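Long-range contacts in DR2417 (Deinococcus radiodurans, PDB 4XWW), which degrades RNA from the 5' end as a metal-dependent exonuclease of the RNase J subfamily, and probably takes part in rRNA maturation and possibly mRNA decay: residues G25-I30 with F398-H403; S208-A213 with R407-H412; P216-S221 with S383-A388. All blocks are in the same frame, centred on the assembly; numbering follows the deposited sequence.

Contact 1. Residues G25-I30 with F398-H403; sequences GGMGEI and FFLPWH. With ZN (zinc ion), chain F; nucleotides of chain C.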
# COMPACT_ATOMS: atom_id res chain seq x y z
N GLY A 25 1.77 21.93 11.11
CA GLY A 25 1.86 20.77 10.25
C GLY A 25 3.13 20.03 10.59
O GLY A 25 4.05 20.64 11.12
N GLY A 26 3.17 18.74 10.30
CA GLY A 26 4.36 17.94 10.53
C GLY A 26 4.40 17.18 11.85
O GLY A 26 5.32 16.41 12.10
N MET A 27 3.40 17.41 12.69
CA MET A 27 3.26 16.66 13.94
C MET A 27 2.20 15.57 13.76
O MET A 27 1.12 15.85 13.26
CB MET A 27 2.86 17.58 15.09
CG MET A 27 3.99 18.45 15.64
SD MET A 27 5.25 17.52 16.52
CE MET A 27 6.18 18.89 17.26
N GLY A 28 2.50 14.35 14.18
CA GLY A 28 1.51 13.28 14.04
C GLY A 28 1.33 12.84 12.59
O GLY A 28 0.35 12.16 12.23
N GLU A 29 2.30 13.23 11.76
CA GLU A 29 2.32 12.90 10.34
C GLU A 29 3.74 13.08 9.83
O GLU A 29 4.56 13.74 10.47
CB GLU A 29 1.39 13.81 9.54
CG GLU A 29 1.83 15.29 9.60
CD GLU A 29 0.92 16.21 8.83
OE1 GLU A 29 0.20 15.73 7.92
OE2 GLU A 29 0.91 17.42 9.12
N ILE A 30 4.00 12.52 8.66
CA ILE A 30 5.21 12.82 7.95
C ILE A 30 4.82 13.61 6.70
O ILE A 30 4.27 13.06 5.74
CB ILE A 30 5.98 11.56 7.59
CG1 ILE A 30 6.39 10.85 8.89
CG2 ILE A 30 7.19 11.91 6.73
CD1 ILE A 30 7.16 9.58 8.70
N PHE A 398 13.08 19.66 28.26
CA PHE A 398 11.79 19.27 27.70
C PHE A 398 11.97 18.73 26.28
O PHE A 398 12.94 19.07 25.61
CB PHE A 398 10.85 20.47 27.73
CG PHE A 398 10.57 20.97 29.13
CD1 PHE A 398 10.05 20.11 30.07
CD2 PHE A 398 10.82 22.29 29.49
CE1 PHE A 398 9.79 20.55 31.37
CE2 PHE A 398 10.56 22.75 30.78
CZ PHE A 398 10.04 21.87 31.72
N PHE A 399 11.05 17.88 25.83
CA PHE A 399 11.27 17.19 24.56
C PHE A 399 9.98 17.08 23.75
O PHE A 399 8.94 16.64 24.27
CB PHE A 399 11.89 15.82 24.86
CG PHE A 399 12.13 14.95 23.65
CD1 PHE A 399 12.61 15.48 22.46
CD2 PHE A 399 11.91 13.59 23.73
CE1 PHE A 399 12.84 14.65 21.36
CE2 PHE A 399 12.14 12.75 22.65
CZ PHE A 399 12.59 13.29 21.46
N LEU A 400 10.06 17.50 22.48
CA LEU A 400 8.97 17.38 21.52
C LEU A 400 9.39 16.52 20.33
O LEU A 400 9.95 17.03 19.37
CB LEU A 400 8.54 18.74 20.98
CG LEU A 400 7.57 19.64 21.75
CD1 LEU A 400 7.32 20.90 20.93
CD2 LEU A 400 6.26 18.90 22.00
N PRO A 401 9.11 15.22 20.39
CA PRO A 401 9.39 14.38 19.22
C PRO A 401 8.49 14.81 18.06
O PRO A 401 7.28 15.00 18.23
CB PRO A 401 9.08 12.96 19.71
CG PRO A 401 8.21 13.16 20.94
CD PRO A 401 8.70 14.43 21.56
N TRP A 402 9.09 14.93 16.88
CA TRP A 402 8.51 15.66 15.76
C TRP A 402 8.74 14.89 14.45
O TRP A 402 9.46 13.89 14.46
CB TRP A 402 9.12 17.09 15.76
CG TRP A 402 9.08 17.82 14.46
CD1 TRP A 402 8.06 18.58 13.97
CD2 TRP A 402 10.13 17.88 13.49
NE1 TRP A 402 8.39 19.07 12.73
CE2 TRP A 402 9.66 18.66 12.42
CE3 TRP A 402 11.42 17.34 13.43
CZ2 TRP A 402 10.44 18.93 11.29
CZ3 TRP A 402 12.20 17.59 12.28
CH2 TRP A 402 11.69 18.38 11.23
N HIS A 403 8.12 15.32 13.35
CA HIS A 403 8.34 14.69 12.03
C HIS A 403 8.10 13.17 12.10
O HIS A 403 8.96 12.34 11.76
CB HIS A 403 9.77 14.99 11.51
CG HIS A 403 9.94 14.86 10.03
ND1 HIS A 403 10.04 13.63 9.41
CD2 HIS A 403 10.10 15.78 9.04
CE1 HIS A 403 10.23 13.80 8.11
NE2 HIS A 403 10.25 15.09 7.86
ZN ZN F . 10.94 16.14 6.08
P U C 2 14.21 7.49 3.51
OP1 U C 2 15.02 8.58 2.92
OP2 U C 2 14.44 7.08 4.91
O5' U C 2 12.66 7.85 3.40
C5' U C 2 12.09 8.34 2.17
C4' U C 2 11.02 9.37 2.47
O4' U C 2 9.83 8.71 2.99
C3' U C 2 11.39 10.44 3.49
O3' U C 2 10.88 11.69 3.05
C2' U C 2 10.62 10.01 4.74
O2' U C 2 10.33 11.09 5.60
C1' U C 2 9.36 9.43 4.11
N1 U C 2 8.61 8.51 4.98
C2 U C 2 7.24 8.62 4.99
O2 U C 2 6.63 9.43 4.31
N3 U C 2 6.60 7.74 5.83
C4 U C 2 7.18 6.80 6.64
O4 U C 2 6.46 6.08 7.35
C5 U C 2 8.61 6.75 6.58
C6 U C 2 9.26 7.59 5.77
O HOH W 1 5.78 20.96 13.22
O HOH W 2 12.72 15.41 5.46
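This contact lies at the zinc-bearing edge of the metallo-beta-lactamase fold, where the loop 25-30 meets the end of strand 398-402. His403 and Ile30 meet beside the bound RNA. His403 is the last residue of the segment 398-403, and its NE2 binds a zinc ion at 2.2 Å. Asp88 and His89 bind the same ion, and a water adds a further ligand. CG of His403 lies anti to the backbone N (chi1 -158°), which swings the imidazole toward the metal although CB points away from the loop. Ile30 CG2 lies 3.8 Å from CE1 of that ring. The branches of Ile30 also touch U2 of chain C: CG2 is 3.4 Å from the ribose O2', and CD1 reaches N3 and C4 of the base. Ile30 thus lies against both sugar and base next to the metal site.

The backbones are joined by one weak hydrogen bond, from His403 N to Gly26 O. Gly26 has a positive phi, and with no side chain there the loop backbone can lie close to Trp402. The amide of Gly26 gives a nearly straight bond to OE2 of Glu29, a carboxylate that also forms a salt bridge with Lys32. A water accepts a weak bond from Trp402 NE1 and donates to Gly25 O. Met27 makes a Met-aromatic contact with Trp402: its chain bends at chi2 (-69°), and SD sits at the ring edge, 5.0 Å from the centroid of the five-membered ring. Beyond the sulfur, Met27 CE rests 3.8 Å from Trp402 CB.

Contact 2. Residues S208-A213 with R407-H412; sequences SDSTNA and RHQINH. With nucleotides of chain C.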
# COMPACT_ATOMS: atom_id res chain seq x y z
N SER A 208 13.04 16.99 17.75
CA SER A 208 13.88 16.06 17.00
C SER A 208 13.09 15.15 16.07
O SER A 208 11.93 14.79 16.32
CB SER A 208 14.73 15.23 17.97
OG SER A 208 15.68 14.41 17.29
N ASP A 209 13.76 14.79 14.99
CA ASP A 209 13.22 14.02 13.87
C ASP A 209 12.91 12.58 14.27
O ASP A 209 13.81 11.82 14.58
CB ASP A 209 14.25 14.09 12.74
CG ASP A 209 13.85 13.32 11.49
OD1 ASP A 209 12.73 12.75 11.40
OD2 ASP A 209 14.68 13.32 10.56
N SER A 210 11.63 12.20 14.25
CA SER A 210 11.24 10.87 14.74
C SER A 210 11.05 9.83 13.64
O SER A 210 10.63 8.71 13.94
CB SER A 210 9.94 10.95 15.55
OG SER A 210 10.01 11.98 16.53
N THR A 211 11.33 10.20 12.40
CA THR A 211 11.00 9.35 11.25
C THR A 211 11.36 7.88 11.44
O THR A 211 10.54 6.97 11.21
CB THR A 211 11.72 9.86 9.99
OG1 THR A 211 11.33 11.22 9.75
CG2 THR A 211 11.33 9.02 8.79
N ASN A 212 12.60 7.64 11.85
CA ASN A 212 13.12 6.29 11.98
C ASN A 212 13.25 5.85 13.43
O ASN A 212 14.09 5.03 13.77
CB ASN A 212 14.48 6.15 11.26
CG ASN A 212 14.34 6.06 9.75
OD1 ASN A 212 13.25 5.79 9.23
ND2 ASN A 212 15.45 6.26 9.04
N ALA A 213 12.40 6.39 14.29
CA ALA A 213 12.53 6.09 15.72
C ALA A 213 12.27 4.62 16.07
O ALA A 213 12.65 4.17 17.16
CB ALA A 213 11.61 7.02 16.54
N ARG A 407 2.96 6.78 16.11
CA ARG A 407 3.79 5.62 16.42
C ARG A 407 5.28 6.01 16.50
O ARG A 407 6.01 5.55 17.38
CB ARG A 407 3.58 4.47 15.40
CG ARG A 407 3.83 4.87 13.95
CD ARG A 407 3.45 3.76 13.00
NE ARG A 407 4.33 2.61 13.18
CZ ARG A 407 4.17 1.45 12.56
NH1 ARG A 407 3.16 1.28 11.71
NH2 ARG A 407 5.01 0.45 12.80
N HIS A 408 5.72 6.87 15.59
CA HIS A 408 7.10 7.32 15.56
C HIS A 408 7.43 8.23 16.73
O HIS A 408 8.46 8.08 17.39
CB HIS A 408 7.37 8.05 14.25
CG HIS A 408 7.00 7.23 13.05
ND1 HIS A 408 6.13 7.69 12.09
CD2 HIS A 408 7.33 5.97 12.70
CE1 HIS A 408 5.97 6.75 11.17
NE2 HIS A 408 6.67 5.69 11.52
N GLN A 409 6.55 9.18 16.97
CA GLN A 409 6.74 10.12 18.08
C GLN A 409 6.81 9.42 19.43
O GLN A 409 7.65 9.75 20.27
CB GLN A 409 5.61 11.12 18.12
CG GLN A 409 5.58 12.15 17.01
CD GLN A 409 4.29 12.95 17.08
OE1 GLN A 409 3.20 12.41 16.84
NE2 GLN A 409 4.39 14.21 17.44
N ILE A 410 5.90 8.47 19.63
CA ILE A 410 5.79 7.81 20.93
C ILE A 410 7.00 6.90 21.15
O ILE A 410 7.55 6.82 22.25
CB ILE A 410 4.45 7.05 21.04
CG1 ILE A 410 3.31 8.06 21.14
CG2 ILE A 410 4.46 6.11 22.24
CD1 ILE A 410 1.92 7.45 21.07
N ASN A 411 7.45 6.26 20.08
CA ASN A 411 8.66 5.46 20.19
C ASN A 411 9.92 6.28 20.42
O ASN A 411 10.83 5.83 21.09
CB ASN A 411 8.80 4.55 18.97
CG ASN A 411 8.03 3.29 19.14
OD1 ASN A 411 8.42 2.43 19.93
ND2 ASN A 411 6.89 3.19 18.48
N HIS A 412 9.95 7.51 19.89
CA HIS A 412 11.06 8.42 20.14
C HIS A 412 11.06 8.81 21.63
O HIS A 412 12.11 8.88 22.28
CB HIS A 412 10.93 9.65 19.24
CG HIS A 412 12.21 10.41 19.01
ND1 HIS A 412 12.29 11.44 18.10
CD2 HIS A 412 13.43 10.31 19.58
CE1 HIS A 412 13.52 11.94 18.11
NE2 HIS A 412 14.23 11.28 19.01
P U C 2 14.21 7.49 3.51
OP1 U C 2 15.02 8.58 2.92
OP2 U C 2 14.44 7.08 4.91
O5' U C 2 12.66 7.85 3.40
C5' U C 2 12.09 8.34 2.17
C4' U C 2 11.02 9.37 2.47
O4' U C 2 9.83 8.71 2.99
C3' U C 2 11.39 10.44 3.49
O3' U C 2 10.88 11.69 3.05
C2' U C 2 10.62 10.01 4.74
O2' U C 2 10.33 11.09 5.60
C1' U C 2 9.36 9.43 4.11
N1 U C 2 8.61 8.51 4.98
C2 U C 2 7.24 8.62 4.99
O2 U C 2 6.63 9.43 4.31
N3 U C 2 6.60 7.74 5.83
C4 U C 2 7.18 6.80 6.64
O4 U C 2 6.46 6.08 7.35
C5 U C 2 8.61 6.75 6.58
C6 U C 2 9.26 7.59 5.77
O HOH W 3 16.64 12.78 19.18
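The end of strand 205-209 runs into a type I beta turn, Ser210 to Ala213, whose backbone passes close to helix 406-417 at His408 and His412. His412 makes the main polar contact. Its ND1 donates to Ser210 OG at 2.8 Å, with the oxygen only 3° out of the imidazole plane. With chi1 at -159°, the His412 ring swings beside its own carbonyl carbon and reaches the two serines. Ser208 OG also lies at the ring edge, 3.4 Å from His412 CE1. A water links Ser208 OG to His412 NE2, so both ring nitrogens have a partner.

Ala213 CB sits against the helix backbone, 3.4 Å from His408 O. The His408 ring has Thr211 O over one face and Arg407 CG over the other, and its ND1 is hydrogen-bonded to Glu405 N. His408 CE1 approaches O4 of U2 of chain C at 3.9 Å. Asp209 is the predicted proton donor. Its OD1 takes bonds from Thr211 N, forming an Asx turn, and from Thr211 OG1 at 2.7 Å on its syn side, while OD2 is hydrogen-bonded to ND1 of His381.

The turn thus lies between the active site and helix 406-417. Ser208 and Ser210 pair with Trp402 on strand 398-402, His412 packs on Leu387 and Leu391 of helix 384-394, and Arg407 and Asn411 bond to the second subunit.

Contact 3. Residues P216-S221 with S383-A388; sequences PGHTPS and SQEELA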
# COMPACT_ATOMS: atom_id res chain seq x y z
N PRO A 216 16.22 0.13 15.02
CA PRO A 216 17.36 0.03 15.93
C PRO A 216 18.65 0.30 15.18
O PRO A 216 18.66 0.22 13.96
CB PRO A 216 17.30 -1.42 16.43
CG PRO A 216 15.92 -1.92 16.04
CD PRO A 216 15.58 -1.17 14.79
N GLY A 217 19.72 0.63 15.91
CA GLY A 217 21.03 0.79 15.32
C GLY A 217 21.26 2.14 14.67
O GLY A 217 20.67 3.14 15.07
N HIS A 218 22.12 2.15 13.65
CA HIS A 218 22.59 3.37 13.01
C HIS A 218 22.26 3.28 11.52
O HIS A 218 22.42 2.21 10.90
CB HIS A 218 24.09 3.51 13.25
CG HIS A 218 24.64 4.88 12.99
ND1 HIS A 218 24.58 5.49 11.76
CD2 HIS A 218 25.29 5.74 13.81
CE1 HIS A 218 25.15 6.68 11.83
NE2 HIS A 218 25.59 6.85 13.06
N THR A 219 21.75 4.36 10.95
CA THR A 219 21.44 4.38 9.52
C THR A 219 22.75 4.24 8.75
O THR A 219 23.76 4.81 9.15
CB THR A 219 20.69 5.68 9.12
OG1 THR A 219 19.45 5.74 9.83
CG2 THR A 219 20.42 5.74 7.62
N PRO A 220 22.76 3.46 7.66
CA PRO A 220 24.02 3.31 6.92
C PRO A 220 24.50 4.60 6.29
O PRO A 220 23.68 5.47 6.00
CB PRO A 220 23.68 2.28 5.82
CG PRO A 220 22.47 1.58 6.32
CD PRO A 220 21.70 2.56 7.13
N SER A 221 25.81 4.71 6.09
CA SER A 221 26.46 5.86 5.48
C SER A 221 26.33 5.89 3.95
O SER A 221 26.38 4.83 3.31
CB SER A 221 27.94 5.86 5.84
OG SER A 221 28.63 6.90 5.19
N SER A 383 18.39 6.67 12.77
CA SER A 383 17.81 5.56 13.50
C SER A 383 18.07 5.79 14.99
O SER A 383 18.62 6.83 15.38
CB SER A 383 18.41 4.24 13.01
OG SER A 383 18.09 4.07 11.64
N GLN A 384 17.69 4.82 15.82
CA GLN A 384 17.70 5.01 17.28
C GLN A 384 19.06 5.42 17.86
O GLN A 384 19.11 6.28 18.75
CB GLN A 384 17.21 3.72 17.99
CG GLN A 384 15.72 3.47 17.79
CD GLN A 384 15.25 2.12 18.36
OE1 GLN A 384 16.05 1.34 18.88
NE2 GLN A 384 13.96 1.86 18.25
N GLU A 385 20.15 4.81 17.40
CA GLU A 385 21.46 5.16 17.97
C GLU A 385 21.75 6.65 17.74
O GLU A 385 22.26 7.34 18.64
CB GLU A 385 22.57 4.30 17.36
CG GLU A 385 22.69 2.95 18.01
CD GLU A 385 23.79 2.11 17.40
OE1 GLU A 385 24.70 2.69 16.75
OE2 GLU A 385 23.75 0.87 17.56
N GLU A 386 21.40 7.13 16.56
CA GLU A 386 21.65 8.53 16.23
C GLU A 386 20.72 9.45 17.00
O GLU A 386 21.16 10.48 17.52
CB GLU A 386 21.52 8.75 14.73
CG GLU A 386 22.51 7.92 13.93
CD GLU A 386 21.94 7.54 12.59
OE1 GLU A 386 21.26 6.49 12.52
OE2 GLU A 386 22.13 8.31 11.61
N LEU A 387 19.46 9.06 17.12
CA LEU A 387 18.53 9.85 17.93
C LEU A 387 19.00 9.91 19.39
O LEU A 387 18.91 10.97 20.03
CB LEU A 387 17.10 9.25 17.85
CG LEU A 387 16.50 9.20 16.44
CD1 LEU A 387 15.12 8.52 16.45
CD2 LEU A 387 16.45 10.62 15.87
N ALA A 388 19.49 8.79 19.91
CA ALA A 388 20.02 8.76 21.28
C ALA A 388 21.24 9.68 21.45
O ALA A 388 21.40 10.35 22.47
CB ALA A 388 20.39 7.35 21.67
O HOH W 4 19.10 0.63 18.86
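Chi1 of His218 (-163°) turns the imidazole away from its own amide, while the chain of Glu386 bends at chi2 (149°), and together these torsions lay the carboxylate against the imidazole. The two planes are 6° apart and stacked. Glu386 CG makes a CH-pi contact over the same face, 3.5 Å from the ring centroid of His218. The ring is held in its rotation by His218 ND1, which donates to Thr219 O at 2.8 Å, close to the ring plane. At the ring edge lies Glu385 OE1, 3.6 Å from His218 CB.

Glu386 OE1 receives two backbone N-H groups. Thr219 N reaches it at 2.7 Å in an almost straight bond, and Ser383 N comes from the opposite face of the carboxylate plane. The second oxygen, OE2, accepts from Ile178 N. Such a set of donors would probably favour the charged carboxylate.

The contact joins the loop before helix 222-234 to the first turn of helix 384-394. Ser383 is the N-cap residue, but its hydroxyl makes no capping bond. Its OG lies 2.8 Å from Thr219 OG1, which is itself bonded to His381 O. This bond links the contact to His381, at the end of residues 377-381, which are predicted to bind substrate. At the helix start, Glu385 N donates to Gly217 O at 2.9 Å. The positive phi of Gly217 suits a residue without CB. The extended chain of Glu385 runs alongside it, with CB and CG against Gly217 O and Glu385 OE2 against Gly217 CA. Beside Pro216, Gln384 NE2 bonds to Ala213 O, and a water donates to Gln384 OE1 and accepts from Gly217 N. The amide oxygen also touches the proline, with Gln384 OE1 3.5 Å from Pro216 CA.

Overall arrangement
Contacts 1 and 2 have centres 8 Å apart and share one mixed sheet, in which strands 205-209 and 398-402 are neighbours. Their segments alternate along the chain. The two contacts touch directly, and helix 406-417 follows strand 398-402. Contact 3 is more peripheral, with its centre 12 Å from contact 2 and 18 Å from contact 1. Both its segments fall between those of contact 2 in sequence, and Gln384 and Leu387 connect the two. Each contact brings the metallo-beta-lactamase part of the chain together with the later RNA specificity part, across the inserted beta-CASP domain. Contacts 1 and 2 both border the zinc site and RNA.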